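Local coordinates for amine Dehydrogenase (Pseudomonas putida, PDB 1JMX), which probably transfers electrons through two covalently attached haem c groups, as part of an enzyme that oxidises amines, at residues 291-299 with 336-344; 391-399 with 408-416. One frame throughout, in Å; residues are numbered along the deposited sequence.

Interaction 1 (291-299 with 336-344)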
loop_
_atom_site.group_PDB
_atom_site.type_symbol
_atom_site.label_atom_id
_atom_site.label_comp_id
_atom_site.label_asym_id
_atom_site.label_seq_id
_atom_site.Cartn_x
_atom_site.Cartn_y
_atom_site.Cartn_z
ATOM N N PRO A 291 19.394 -24.458 -23.479
ATOM C CA PRO A 291 18.760 -23.180 -23.828
ATOM C C PRO A 291 17.795 -23.322 -24.986
ATOM O O PRO A 291 17.798 -24.336 -25.684
ATOM C CB PRO A 291 19.944 -22.310 -24.254
ATOM C CG PRO A 291 21.128 -22.956 -23.589
ATOM C CD PRO A 291 20.837 -24.407 -23.775
ATOM N N ALA A 292 17.005 -22.275 -25.207
ATOM C CA ALA A 292 16.032 -22.252 -26.289
ATOM C C ALA A 292 16.530 -21.419 -27.472
ATOM O O ALA A 292 15.740 -20.928 -28.276
ATOM C CB ALA A 292 14.703 -21.717 -25.783
ATOM N N PHE A 293 17.845 -21.255 -27.563
ATOM C CA PHE A 293 18.455 -20.502 -28.653
ATOM C C PHE A 293 19.827 -21.075 -29.005
ATOM O O PHE A 293 20.512 -21.648 -28.149
ATOM C CB PHE A 293 18.583 -19.014 -28.291
ATOM C CG PHE A 293 19.373 -18.755 -27.034
ATOM C CD1 PHE A 293 20.761 -18.653 -27.071
ATOM C CD2 PHE A 293 18.725 -18.606 -25.808
ATOM C CE1 PHE A 293 21.493 -18.408 -25.905
ATOM C CE2 PHE A 293 19.448 -18.361 -24.644
ATOM C CZ PHE A 293 20.833 -18.263 -24.695
ATOM N N ILE A 294 20.211 -20.924 -30.269
ATOM C CA ILE A 294 21.499 -21.404 -30.752
ATOM C C ILE A 294 21.977 -20.382 -31.775
ATOM O O ILE A 294 21.254 -20.045 -32.720
ATOM C CB ILE A 294 21.399 -22.841 -31.387
ATOM C CG1 ILE A 294 22.761 -23.328 -31.873
ATOM C CG2 ILE A 294 20.426 -22.861 -32.543
ATOM C CD1 ILE A 294 23.672 -23.791 -30.782
ATOM N N LYS A 295 23.152 -19.818 -31.529
ATOM C CA LYS A 295 23.709 -18.834 -32.439
ATOM C C LYS A 295 24.222 -19.565 -33.681
ATOM O O LYS A 295 24.779 -20.668 -33.574
ATOM C CB LYS A 295 24.843 -18.059 -31.767
ATOM C CG LYS A 295 25.393 -16.940 -32.625
ATOM C CD LYS A 295 26.547 -16.250 -31.944
ATOM C CE LYS A 295 27.123 -15.153 -32.825
ATOM N NZ LYS A 295 26.116 -14.094 -33.154
ATOM N N ALA A 296 24.006 -18.957 -34.847
ATOM C CA ALA A 296 24.437 -19.524 -36.120
ATOM C C ALA A 296 25.954 -19.632 -36.127
ATOM O O ALA A 296 26.659 -18.688 -35.750
ATOM C CB ALA A 296 23.966 -18.654 -37.272
ATOM N N GLY A 297 26.451 -20.803 -36.522
ATOM C CA GLY A 297 27.884 -21.025 -36.551
ATOM C C GLY A 297 28.418 -21.217 -35.147
ATOM O O GLY A 297 29.552 -20.829 -34.845
ATOM N N GLY A 298 27.603 -21.825 -34.288
ATOM C CA GLY A 298 28.012 -22.046 -32.912
ATOM C C GLY A 298 27.892 -23.482 -32.433
ATOM O O GLY A 298 27.286 -24.330 -33.085
ATOM N N GLU A 299 28.493 -23.736 -31.276
ATOM C CA GLU A 299 28.496 -25.040 -30.623
ATOM C C GLU A 299 27.858 -24.819 -29.247
ATOM O O GLU A 299 28.279 -23.923 -28.497
ATOM C CB GLU A 299 29.944 -25.516 -30.444
ATOM C CG GLU A 299 30.319 -26.765 -31.236
ATOM C CD GLU A 299 30.038 -28.055 -30.471
ATOM O OE1 GLU A 299 29.147 -28.827 -30.893
ATOM O OE2 GLU A 299 30.726 -28.303 -29.452
ATOM N N ALA A 336 25.186 -29.630 -29.761
ATOM C CA ALA A 336 24.656 -29.251 -31.056
ATOM C C ALA A 336 25.555 -28.222 -31.688
ATOM O O ALA A 336 26.356 -27.573 -31.012
ATOM C CB ALA A 336 23.249 -28.707 -30.920
ATOM N N ARG A 337 25.410 -28.072 -32.996
ATOM C CA ARG A 337 26.209 -27.118 -33.742
ATOM C C ARG A 337 25.352 -26.588 -34.862
ATOM O O ARG A 337 24.746 -27.358 -35.585
ATOM C CB ARG A 337 27.448 -27.802 -34.335
ATOM C CG ARG A 337 28.458 -26.846 -34.952
ATOM C CD ARG A 337 29.594 -27.608 -35.633
ATOM N NE ARG A 337 30.134 -28.669 -34.777
ATOM C CZ ARG A 337 30.249 -29.946 -35.148
ATOM N NH1 ARG A 337 29.869 -30.332 -36.364
ATOM N NH2 ARG A 337 30.730 -30.845 -34.298
ATOM N N ALA A 338 25.268 -25.268 -34.968
ATOM C CA ALA A 338 24.498 -24.632 -36.030
ATOM C C ALA A 338 25.506 -24.160 -37.069
ATOM O O ALA A 338 26.602 -23.708 -36.722
ATOM C CB ALA A 338 23.700 -23.451 -35.485
ATOM N N ALA A 339 25.165 -24.326 -38.342
ATOM C CA ALA A 339 26.048 -23.905 -39.424
ATOM C C ALA A 339 26.066 -22.393 -39.442
ATOM O O ALA A 339 25.080 -21.756 -39.054
ATOM C CB ALA A 339 25.537 -24.437 -40.759
ATOM N N ALA A 340 27.184 -21.809 -39.869
ATOM C CA ALA A 340 27.281 -20.354 -39.945
ATOM C C ALA A 340 26.296 -19.867 -41.010
ATOM O O ALA A 340 25.955 -18.680 -41.077
ATOM C CB ALA A 340 28.710 -19.938 -40.305
ATOM N N ASP A 341 25.817 -20.822 -41.805
ATOM C CA ASP A 341 24.886 -20.578 -42.896
ATOM C C ASP A 341 23.426 -20.812 -42.490
ATOM O O ASP A 341 22.508 -20.434 -43.233
ATOM C CB ASP A 341 25.253 -21.499 -44.075
ATOM C CG ASP A 341 24.586 -21.083 -45.385
ATOM O OD1 ASP A 341 25.154 -20.216 -46.094
ATOM O OD2 ASP A 341 23.503 -21.629 -45.721
ATOM N N ALA A 342 23.213 -21.438 -41.326
ATOM C CA ALA A 342 21.862 -21.729 -40.832
ATOM C C ALA A 342 21.020 -20.459 -40.803
ATOM O O ALA A 342 21.429 -19.456 -40.214
ATOM C CB ALA A 342 21.929 -22.358 -39.440
ATOM N N LYS A 343 19.882 -20.485 -41.495
ATOM C CA LYS A 343 18.986 -19.330 -41.555
ATOM C C LYS A 343 18.366 -19.021 -40.201
ATOM O O LYS A 343 17.921 -19.918 -39.488
ATOM C CB LYS A 343 17.872 -19.559 -42.582
ATOM C CG LYS A 343 18.290 -19.377 -44.041
ATOM C CD LYS A 343 18.648 -17.913 -44.355
ATOM C CE LYS A 343 18.967 -17.698 -45.845
ATOM N NZ LYS A 343 17.774 -17.888 -46.738
ATOM N N PRO A 344 18.315 -17.736 -39.835
ATOM C CA PRO A 344 17.737 -17.328 -38.551
ATOM C C PRO A 344 16.225 -17.588 -38.498
ATOM O O PRO A 344 15.513 -17.335 -39.464
ATOM C CB PRO A 344 18.061 -15.834 -38.501
ATOM C CG PRO A 344 18.014 -15.432 -39.943
ATOM C CD PRO A 344 18.773 -16.563 -40.602
#
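The carboxylate of E299 and the guanidinium of R337 lie next to each other with their planes turned 43° apart. OE1 of E299 comes at the guanidinium obliquely, 4.0 Å from NE of R337, which is attraction between opposite charges but not a salt bridge. The arginine spends its stronger bond on E320, to which its NH1 makes a salt bridge. OE1 of E299 also sits 3.1 Å from O of A336, an approach of two acceptors that would probably disfavour the charged form of the acid a little. The phenyl ring of F293, with CB of P291 over one face, takes no part in this contact.

Backbone does most of the joining. N of A338 donates to O of G298 at 2.9 Å, fairly straight at 151° and in the carbonyl plane, next to the non-hydrogen-bonded pair E299 and R337. One residue further along, N of G297 reaches O of A339 at 3.0 Å in a bent, weak bond. I294 holds CG1 anti to its backbone N (chi1 -179°), which brings that carbon to 3.7 Å from CB of A338. CB of A338 also lies 3.5 Å from O of K295, and A338 is buried there.

G297 has the positive phi wanted at the third position of the type II turn K295 to G298, and CA of A340 lies where a side chain on it would have to go. That turn closes the hairpin of strands 285-295 and 299-307, while a type I turn, A339 to A342, follows strand 331-338: tight turns at the sheet end of an immunoglobulin-like E-set domain.

Interaction 2 (391-399 with 408-416)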
loop_
_atom_site.group_PDB
_atom_site.type_symbol
_atom_site.label_atom_id
_atom_site.label_comp_id
_atom_site.label_asym_id
_atom_site.label_seq_id
_atom_site.Cartn_x
_atom_site.Cartn_y
_atom_site.Cartn_z
ATOM N N GLY A 391 15.752 -6.554 -6.797
ATOM C CA GLY A 391 15.326 -6.322 -8.161
ATOM C C GLY A 391 16.051 -7.465 -8.868
ATOM O O GLY A 391 17.228 -7.705 -8.598
ATOM N N ARG A 392 15.349 -8.243 -9.682
ATOM C CA ARG A 392 15.991 -9.351 -10.392
ATOM C C ARG A 392 15.684 -9.187 -11.858
ATOM O O ARG A 392 14.520 -9.148 -12.254
ATOM C CB ARG A 392 15.496 -10.688 -9.862
ATOM C CG ARG A 392 15.982 -10.974 -8.461
ATOM C CD ARG A 392 15.449 -12.292 -7.978
ATOM N NE ARG A 392 16.280 -12.809 -6.903
ATOM C CZ ARG A 392 17.283 -13.656 -7.087
ATOM N NH1 ARG A 392 17.576 -14.094 -8.307
ATOM N NH2 ARG A 392 18.010 -14.042 -6.052
ATOM N N PHE A 393 16.731 -9.094 -12.670
ATOM C CA PHE A 393 16.524 -8.841 -14.080
ATOM C C PHE A 393 17.119 -9.821 -15.054
ATOM O O PHE A 393 18.031 -10.574 -14.732
ATOM C CB PHE A 393 17.008 -7.433 -14.417
ATOM C CG PHE A 393 16.503 -6.388 -13.478
ATOM C CD1 PHE A 393 17.251 -6.021 -12.363
ATOM C CD2 PHE A 393 15.271 -5.791 -13.686
ATOM C CE1 PHE A 393 16.772 -5.070 -11.465
ATOM C CE2 PHE A 393 14.784 -4.840 -12.795
ATOM C CZ PHE A 393 15.536 -4.480 -11.683
ATOM N N GLU A 394 16.617 -9.747 -16.277
ATOM C CA GLU A 394 17.059 -10.597 -17.359
ATOM C C GLU A 394 17.084 -9.727 -18.631
ATOM O O GLU A 394 16.327 -8.762 -18.741
ATOM C CB GLU A 394 16.068 -11.748 -17.502
ATOM C CG GLU A 394 16.647 -13.012 -18.052
ATOM C CD GLU A 394 17.360 -13.857 -17.021
ATOM O OE1 GLU A 394 16.693 -14.382 -16.106
ATOM O OE2 GLU A 394 18.584 -14.039 -17.155
ATOM N N ALA A 395 18.009 -10.009 -19.544
ATOM C CA ALA A 395 18.098 -9.248 -20.793
ATOM C C ALA A 395 17.537 -10.087 -21.931
ATOM O O ALA A 395 18.112 -11.107 -22.301
ATOM C CB ALA A 395 19.534 -8.855 -21.081
ATOM N N GLU A 396 16.376 -9.682 -22.432
ATOM C CA GLU A 396 15.693 -10.379 -23.514
ATOM C C GLU A 396 16.123 -9.900 -24.902
ATOM O O GLU A 396 15.861 -8.768 -25.288
ATOM C CB GLU A 396 14.192 -10.222 -23.337
ATOM C CG GLU A 396 13.353 -10.830 -24.424
ATOM C CD GLU A 396 11.923 -10.381 -24.311
ATOM O OE1 GLU A 396 11.678 -9.167 -24.446
ATOM O OE2 GLU A 396 11.045 -11.225 -24.055
ATOM N N ALA A 397 16.746 -10.801 -25.655
ATOM C CA ALA A 397 17.254 -10.511 -26.994
ATOM C C ALA A 397 16.252 -10.725 -28.119
ATOM O O ALA A 397 15.482 -11.678 -28.103
ATOM C CB ALA A 397 18.507 -11.329 -27.255
ATOM N N TRP A 398 16.298 -9.827 -29.101
ATOM C CA TRP A 398 15.429 -9.880 -30.272
ATOM C C TRP A 398 16.221 -9.651 -31.547
ATOM O O TRP A 398 17.131 -8.829 -31.596
ATOM C CB TRP A 398 14.331 -8.817 -30.208
ATOM C CG TRP A 398 13.354 -9.033 -29.125
ATOM C CD1 TRP A 398 13.540 -8.783 -27.801
ATOM C CD2 TRP A 398 12.032 -9.564 -29.257
ATOM N NE1 TRP A 398 12.420 -9.128 -27.095
ATOM C CE2 TRP A 398 11.473 -9.610 -27.960
ATOM C CE3 TRP A 398 11.261 -10.007 -30.347
ATOM C CZ2 TRP A 398 10.178 -10.080 -27.715
ATOM C CZ3 TRP A 398 9.966 -10.478 -30.105
ATOM C CH2 TRP A 398 9.440 -10.509 -28.795
ATOM N N GLY A 399 15.819 -10.351 -32.596
ATOM C CA GLY A 399 16.474 -10.213 -33.880
ATOM C C GLY A 399 15.422 -10.341 -34.954
ATOM O O GLY A 399 14.249 -10.027 -34.736
ATOM N N ARG A 408 12.206 -13.575 -31.250
ATOM C CA ARG A 408 12.620 -13.482 -29.857
ATOM C C ARG A 408 13.639 -14.606 -29.663
ATOM O O ARG A 408 13.309 -15.784 -29.791
ATOM C CB ARG A 408 11.444 -13.654 -28.888
ATOM C CG ARG A 408 11.864 -13.450 -27.416
ATOM C CD ARG A 408 10.684 -13.466 -26.455
ATOM N NE ARG A 408 10.705 -14.612 -25.540
ATOM C CZ ARG A 408 11.324 -14.633 -24.362
ATOM N NH1 ARG A 408 11.987 -13.569 -23.933
ATOM N NH2 ARG A 408 11.306 -15.728 -23.614
ATOM N N ILE A 409 14.894 -14.223 -29.452
ATOM C CA ILE A 409 15.967 -15.179 -29.256
ATOM C C ILE A 409 15.818 -15.858 -27.901
ATOM O O ILE A 409 15.715 -17.081 -27.821
ATOM C CB ILE A 409 17.369 -14.497 -29.347
ATOM C CG1 ILE A 409 17.729 -14.153 -30.800
ATOM C CG2 ILE A 409 18.444 -15.425 -28.822
ATOM C CD1 ILE A 409 16.828 -13.177 -31.472
ATOM N N GLY A 410 15.816 -15.052 -26.841
ATOM C CA GLY A 410 15.688 -15.583 -25.497
ATOM C C GLY A 410 16.388 -14.669 -24.518
ATOM O O GLY A 410 16.572 -13.488 -24.791
ATOM N N TYR A 411 16.776 -15.207 -23.370
ATOM C CA TYR A 411 17.465 -14.420 -22.354
ATOM C C TYR A 411 18.965 -14.635 -22.491
ATOM O O TYR A 411 19.475 -15.694 -22.127
ATOM C CB TYR A 411 17.007 -14.836 -20.955
ATOM C CG TYR A 411 15.558 -14.519 -20.650
ATOM C CD1 TYR A 411 14.750 -15.441 -19.983
ATOM C CD2 TYR A 411 15.008 -13.279 -20.984
ATOM C CE1 TYR A 411 13.431 -15.137 -19.652
ATOM C CE2 TYR A 411 13.690 -12.962 -20.655
ATOM C CZ TYR A 411 12.910 -13.897 -19.991
ATOM O OH TYR A 411 11.603 -13.603 -19.679
ATOM N N LEU A 412 19.665 -13.629 -23.017
ATOM C CA LEU A 412 21.110 -13.712 -23.223
ATOM C C LEU A 412 21.916 -13.084 -22.098
ATOM O O LEU A 412 21.499 -12.093 -21.505
ATOM C CB LEU A 412 21.497 -13.061 -24.555
ATOM C CG LEU A 412 20.988 -13.715 -25.843
ATOM C CD1 LEU A 412 21.597 -13.026 -27.047
ATOM C CD2 LEU A 412 21.360 -15.174 -25.854
ATOM N N PRO A 413 23.092 -13.659 -21.791
ATOM C CA PRO A 413 23.963 -13.146 -20.731
ATOM C C PRO A 413 24.375 -11.700 -21.003
ATOM O O PRO A 413 24.562 -11.295 -22.153
ATOM C CB PRO A 413 25.154 -14.104 -20.773
ATOM C CG PRO A 413 25.171 -14.579 -22.202
ATOM C CD PRO A 413 23.711 -14.821 -22.456
ATOM N N ALA A 414 24.497 -10.917 -19.938
ATOM C CA ALA A 414 24.855 -9.520 -20.086
ATOM C C ALA A 414 25.489 -8.917 -18.854
ATOM O O ALA A 414 25.537 -9.522 -17.785
ATOM C CB ALA A 414 23.613 -8.715 -20.455
ATOM N N SER A 415 25.999 -7.710 -19.039
ATOM C CA SER A 415 26.601 -6.932 -17.972
ATOM C C SER A 415 25.470 -6.045 -17.470
ATOM O O SER A 415 24.634 -5.588 -18.252
ATOM C CB SER A 415 27.732 -6.063 -18.528
ATOM O OG SER A 415 28.020 -4.968 -17.667
ATOM N N TRP A 416 25.450 -5.799 -16.168
ATOM C CA TRP A 416 24.407 -4.985 -15.574
ATOM C C TRP A 416 24.946 -3.820 -14.793
ATOM O O TRP A 416 25.953 -3.936 -14.095
ATOM C CB TRP A 416 23.537 -5.833 -14.652
ATOM C CG TRP A 416 22.777 -6.871 -15.371
ATOM C CD1 TRP A 416 23.168 -8.156 -15.613
ATOM C CD2 TRP A 416 21.485 -6.726 -15.957
ATOM N NE1 TRP A 416 22.193 -8.821 -16.311
ATOM C CE2 TRP A 416 21.150 -7.967 -16.537
ATOM C CE3 TRP A 416 20.579 -5.668 -16.051
ATOM C CZ2 TRP A 416 19.943 -8.178 -17.203
ATOM C CZ3 TRP A 416 19.382 -5.877 -16.713
ATOM C CH2 TRP A 416 19.075 -7.124 -17.281
HETATM O O HOH W 1 20.191 -11.982 -19.110
HETATM O O HOH W 2 10.075 -12.271 -21.679
#
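N of A397 donates to O of G410 at 2.8 Å, nearly straight, and N of I409 returns a bond to O of A397 at 2.9 Å. Further along, N of L412 reaches O of A395. E396 with Y411 and W398 with R408 are the non-hydrogen-bonded antiparallel pairs, their side chains on one face.

Charge and polarity gather on that face. OE2 of E396 forms a salt bridge with NH1 of R408, though the N-H points poorly at it (121°) and the modelled separation is doubtfully short. The other oxygen, OE1, takes the indole N-H: NE1 of W398 lies 2.8 Å from OE1 of E396, and the acid is met from well above its carboxylate plane. A water links OE2 of E396 to OH of Y411; a second bridges N of A395 and O of L412, 2.7 Å from the latter.

The indole of W398 also serves as a pi surface: CB of R408 makes a CH-pi contact over its six-membered ring, 3.7 Å from the centroid, and K369 adds a cation-pi contact. An alanine in place of W398 would probably leave OE1 of E396 without its indole donor and the arginine chain without the ring it lies on.

Among apolar contacts, CD1 of L412 touches CB of A397 at 3.5 Å, and CH2 of W416 lies 3.5 Å from CB of F393.

CG of E396 stands anti to the backbone N (chi1 177°), carrying the carboxylate out between R408 and W398; the indole bond and the water, with the arginine's charge close by, probably favour its charged form and limit its rotation.

In the fold
Both contacts join antiparallel strands in beta domains of the E-set clan, but in different domains and at different depths. Interaction 1 sits at the outer end of its sheet, its centre about 32 Å from the centre of the chain, much of it exposed and built from glycines, alanines and main-chain bonds. Interaction 2, its centre about 20 Å from the centre of the chain, is a hairpin with no fully exposed touching residue; it buries more surface and adds a salt bridge, CH-pi contact and bridging waters. They meet through F293, whose ring packs on L412 and whose CB packs on O of I409, so strand 285-295 bears on strand 406-420 across the domain boundary.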